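PDB 4Z0C: toll-like receptor 13 from Mus musculus, which recognises bacterial 23S ribosomal RNA as an innate immune receptor and signals through MYD88 and TRAF6 to activate NF-kappa-B. Local coordinates for residues L50-L61 and D75-E83. Sequence-based numbering, arbitrary orientation.
Sequences LPPWSFTNLSAL and DEGAFRGLE. With NAG (2-acetamido-2-deoxy-beta-D-glucopyranose), chain K.
F55 and F79, one from each loop, lie side by side and point the same way, F55 CE2 coming within 4.1 Å of F79 CD1. F55 has CG beside its backbone N (chi1 -57°), which sends the ring inward toward L26, I30 and L40. L50 reaches the F79 ring obliquely with one methyl, L50 CD2 lying 3.5 Å from F79 CZ. The branched end of L82 crosses F55, L82 CD1 lying 3.7 Å from F55 CD2, while L82 CD2 also meets L61 CD1. Broad rings that pack on each other, with a leucine branch against each, suit this buried interior, while the small A78 lets the backbones approach at P52, its CA facing P51 O. Both segments are the irregular returns of successive leucine-rich repeats: 50-61 leads from strand 49-50 to strand 63-65, and the loop 75-83 follows strand 73-74 and precedes strand 87-89. Their phenylalanines and leucines contribute to the hydrophobic core of the solenoid in the receptor's ectodomain. Backbone bonding between the coils is sparse: D75 N donates to L50 O at 2.8 Å, nearly straight at 158°, and S54 N makes a weak bond to A78 O. S54 is a small polar residue whose OG turns back to P51 O (2.7 Å), tying down its own loop.

The solvent side is looser and is carried by exposed W53 and P52 and partly exposed R80. W53 spreads its six-membered ring over the aliphatic part of R80, whose CB sits 3.6 Å from the ring centroid in a CH-pi contact; arginine suits this rim because its chain, extended from CG to NE, leads the guanidinium away from the partner loop, and the side chain touches E103. Beside P52, D75 is partly exposed and its OD1 forms a salt bridge with K73. In the turn from F55 to L58, N57 ND2 is bonded to C1 of the NAG.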
loop_
_atom_site.group_PDB
_atom_site.type_symbol
_atom_site.label_atom_id
_atom_site.label_comp_id
_atom_site.label_asym_id
_atom_site.label_seq_id
_atom_site.Cartn_x
_atom_site.Cartn_y
_atom_site.Cartn_z
ATOM N N LEU A 50 -5.052 40.701 20.876
ATOM C CA LEU A 50 -5.556 41.464 19.748
ATOM C C LEU A 50 -5.642 42.925 20.171
ATOM O O LEU A 50 -6.605 43.327 20.836
ATOM C CB LEU A 50 -6.942 40.966 19.323
ATOM C CG LEU A 50 -7.034 40.008 18.132
ATOM C CD1 LEU A 50 -6.269 38.739 18.417
ATOM C CD2 LEU A 50 -8.471 39.708 17.741
ATOM N N PRO A 51 -4.623 43.720 19.794
ATOM C CA PRO A 51 -4.508 45.155 20.093
ATOM C C PRO A 51 -5.631 45.976 19.461
ATOM O O PRO A 51 -6.320 45.473 18.568
ATOM C CB PRO A 51 -3.147 45.537 19.491
ATOM C CG PRO A 51 -2.808 44.424 18.511
ATOM C CD PRO A 51 -3.433 43.198 19.091
ATOM N N PRO A 52 -5.827 47.220 19.946
ATOM C CA PRO A 52 -6.883 48.180 19.589
ATOM C C PRO A 52 -7.124 48.538 18.117
ATOM O O PRO A 52 -8.220 48.970 17.811
ATOM C CB PRO A 52 -6.463 49.436 20.351
ATOM C CG PRO A 52 -5.825 48.910 21.570
ATOM C CD PRO A 52 -5.095 47.668 21.147
ATOM N N TRP A 53 -6.162 48.414 17.223
ATOM C CA TRP A 53 -6.502 48.621 15.819
ATOM C C TRP A 53 -5.802 47.587 14.963
ATOM O O TRP A 53 -4.994 47.927 14.094
ATOM C CB TRP A 53 -6.169 50.047 15.346
ATOM C CG TRP A 53 -7.290 51.036 15.535
ATOM C CD1 TRP A 53 -7.613 51.714 16.686
ATOM C CD2 TRP A 53 -8.244 51.458 14.545
ATOM N NE1 TRP A 53 -8.703 52.523 16.469
ATOM C CE2 TRP A 53 -9.110 52.389 15.167
ATOM C CE3 TRP A 53 -8.457 51.135 13.201
ATOM C CZ2 TRP A 53 -10.166 52.999 14.487
ATOM C CZ3 TRP A 53 -9.505 51.758 12.522
ATOM C CH2 TRP A 53 -10.341 52.677 13.166
ATOM N N SER A 54 -6.133 46.322 15.215
ATOM C CA SER A 54 -5.411 45.201 14.637
ATOM C C SER A 54 -5.521 45.150 13.127
ATOM O O SER A 54 -4.584 44.742 12.458
ATOM C CB SER A 54 -5.888 43.887 15.257
ATOM O OG SER A 54 -5.532 43.808 16.631
ATOM N N PHE A 55 -6.632 45.630 12.582
ATOM C CA PHE A 55 -6.875 45.495 11.148
ATOM C C PHE A 55 -7.082 46.804 10.383
ATOM O O PHE A 55 -7.862 46.844 9.434
ATOM C CB PHE A 55 -8.036 44.530 10.924
ATOM C CG PHE A 55 -7.806 43.189 11.549
ATOM C CD1 PHE A 55 -7.032 42.232 10.898
ATOM C CD2 PHE A 55 -8.322 42.891 12.811
ATOM C CE1 PHE A 55 -6.796 41.001 11.482
ATOM C CE2 PHE A 55 -8.089 41.648 13.396
ATOM C CZ PHE A 55 -7.322 40.710 12.732
ATOM N N THR A 56 -6.375 47.858 10.796
ATOM C CA THR A 56 -6.522 49.209 10.228
ATOM C C THR A 56 -6.486 49.278 8.699
ATOM O O THR A 56 -7.369 49.865 8.076
ATOM C CB THR A 56 -5.432 50.180 10.745
ATOM O OG1 THR A 56 -5.366 50.131 12.172
ATOM C CG2 THR A 56 -5.742 51.603 10.308
ATOM N N ASN A 57 -5.463 48.683 8.095
ATOM C CA ASN A 57 -5.312 48.762 6.645
ATOM C C ASN A 57 -6.007 47.616 5.896
ATOM O O ASN A 57 -5.779 47.405 4.708
ATOM C CB ASN A 57 -3.825 48.889 6.254
ATOM C CG ASN A 57 -3.225 50.251 6.636
ATOM O OD1 ASN A 57 -3.945 51.237 6.741
ATOM N ND2 ASN A 57 -1.894 50.302 6.821
ATOM N N LEU A 58 -6.869 46.889 6.601
ATOM C CA LEU A 58 -7.566 45.733 6.037
ATOM C C LEU A 58 -9.096 45.802 6.182
ATOM O O LEU A 58 -9.735 44.836 6.607
ATOM C CB LEU A 58 -7.025 44.454 6.675
ATOM C CG LEU A 58 -5.614 44.064 6.233
ATOM C CD1 LEU A 58 -4.930 43.138 7.225
ATOM C CD2 LEU A 58 -5.684 43.407 4.871
ATOM N N SER A 59 -9.686 46.934 5.801
ATOM C CA SER A 59 -11.110 47.165 6.028
ATOM C C SER A 59 -11.981 46.490 4.975
ATOM O O SER A 59 -13.216 46.542 5.056
ATOM C CB SER A 59 -11.436 48.657 6.077
ATOM O OG SER A 59 -11.331 49.223 4.783
ATOM N N ALA A 60 -11.350 45.837 4.003
ATOM C CA ALA A 60 -12.124 45.110 3.002
ATOM C C ALA A 60 -12.436 43.680 3.463
ATOM O O ALA A 60 -13.191 42.959 2.795
ATOM C CB ALA A 60 -11.403 45.103 1.667
ATOM N N LEU A 61 -11.890 43.277 4.612
ATOM C CA LEU A 61 -12.047 41.887 5.075
ATOM C C LEU A 61 -13.513 41.492 5.200
ATOM O O LEU A 61 -14.344 42.251 5.722
ATOM C CB LEU A 61 -11.368 41.656 6.425
ATOM C CG LEU A 61 -9.853 41.734 6.540
ATOM C CD1 LEU A 61 -9.444 41.477 7.986
ATOM C CD2 LEU A 61 -9.197 40.764 5.580
ATOM N N ASP A 75 -8.515 43.561 22.903
ATOM C CA ASP A 75 -8.715 44.920 23.373
ATOM C C ASP A 75 -9.929 45.559 22.721
ATOM O O ASP A 75 -10.251 45.269 21.569
ATOM C CB ASP A 75 -7.498 45.794 23.070
ATOM C CG ASP A 75 -6.257 45.353 23.810
ATOM O OD1 ASP A 75 -6.384 44.784 24.915
ATOM O OD2 ASP A 75 -5.144 45.615 23.287
ATOM N N GLU A 76 -10.581 46.442 23.467
ATOM C CA GLU A 76 -11.601 47.334 22.918
ATOM C C GLU A 76 -11.018 48.077 21.711
ATOM O O GLU A 76 -9.897 48.580 21.763
ATOM C CB GLU A 76 -12.053 48.332 23.984
ATOM C CG GLU A 76 -13.558 48.439 24.157
ATOM C CD GLU A 76 -14.190 49.646 23.442
ATOM O OE1 GLU A 76 -13.478 50.388 22.718
ATOM O OE2 GLU A 76 -15.417 49.850 23.620
ATOM N N GLY A 77 -11.759 48.090 20.609
ATOM C CA GLY A 77 -11.278 48.684 19.374
ATOM C C GLY A 77 -10.675 47.673 18.397
ATOM O O GLY A 77 -10.520 47.980 17.211
ATOM N N ALA A 78 -10.369 46.466 18.878
ATOM C CA ALA A 78 -9.666 45.456 18.075
ATOM C C ALA A 78 -10.105 45.362 16.615
ATOM O O ALA A 78 -9.269 45.384 15.699
ATOM C CB ALA A 78 -9.771 44.102 18.730
ATOM N N PHE A 79 -11.418 45.302 16.413
ATOM C CA PHE A 79 -12.003 45.124 15.086
ATOM C C PHE A 79 -12.560 46.405 14.432
ATOM O O PHE A 79 -13.442 46.323 13.569
ATOM C CB PHE A 79 -13.092 44.055 15.148
ATOM C CG PHE A 79 -12.642 42.783 15.794
ATOM C CD1 PHE A 79 -11.794 41.907 15.123
ATOM C CD2 PHE A 79 -13.064 42.450 17.077
ATOM C CE1 PHE A 79 -11.379 40.717 15.728
ATOM C CE2 PHE A 79 -12.648 41.264 17.692
ATOM C CZ PHE A 79 -11.815 40.401 17.019
ATOM N N ARG A 80 -12.081 47.576 14.854
ATOM C CA ARG A 80 -12.550 48.831 14.243
ATOM C C ARG A 80 -12.219 48.941 12.752
ATOM O O ARG A 80 -11.164 48.496 12.303
ATOM C CB ARG A 80 -12.072 50.067 15.018
ATOM C CG ARG A 80 -13.164 50.629 15.936
ATOM C CD ARG A 80 -12.682 51.656 16.963
ATOM N NE ARG A 80 -13.738 51.970 17.931
ATOM C CZ ARG A 80 -14.875 52.595 17.629
ATOM N NH1 ARG A 80 -15.110 52.985 16.382
ATOM N NH2 ARG A 80 -15.782 52.831 18.572
ATOM N N GLY A 81 -13.132 49.539 11.991
ATOM C CA GLY A 81 -12.965 49.660 10.553
ATOM C C GLY A 81 -13.381 48.438 9.746
ATOM O O GLY A 81 -13.531 48.530 8.529
ATOM N N LEU A 82 -13.591 47.302 10.412
ATOM C CA LEU A 82 -13.960 46.058 9.726
ATOM C C LEU A 82 -15.457 45.967 9.441
ATOM O O LEU A 82 -16.114 45.004 9.834
ATOM C CB LEU A 82 -13.513 44.825 10.532
ATOM C CG LEU A 82 -12.004 44.617 10.662
ATOM C CD1 LEU A 82 -11.638 43.245 11.267
ATOM C CD2 LEU A 82 -11.374 44.785 9.291
ATOM N N GLU A 83 -15.985 46.956 8.734
ATOM C CA GLU A 83 -17.430 47.073 8.551
ATOM C C GLU A 83 -18.036 46.177 7.464
ATOM O O GLU A 83 -19.254 46.143 7.287
ATOM C CB GLU A 83 -17.826 48.540 8.348
ATOM C CG GLU A 83 -18.651 49.102 9.507
ATOM C CD GLU A 83 -17.825 49.903 10.505
ATOM O OE1 GLU A 83 -18.330 50.933 10.997
ATOM O OE2 GLU A 83 -16.690 49.482 10.827
HETATM C C1 NAG K . -1.376 51.657 6.879
HETATM C C2 NAG K . -0.125 51.479 7.752
HETATM C C3 NAG K . 0.759 52.730 7.762
HETATM C C4 NAG K . 1.138 53.031 6.321
HETATM C C5 NAG K . -0.138 53.265 5.510
HETATM C C6 NAG K . 0.217 53.570 4.052
HETATM C C7 NAG K . -0.043 49.931 9.623
HETATM C C8 NAG K . -0.015 49.838 11.122
HETATM N N2 NAG K . -0.475 51.080 9.102
HETATM O O3 NAG K . 1.929 52.557 8.538
HETATM O O4 NAG K . 2.009 54.144 6.250
HETATM O O5 NAG K . -1.048 52.165 5.591
HETATM O O6 NAG K . 1.137 52.615 3.561
HETATM O O7 NAG K . 0.319 48.969 8.940
#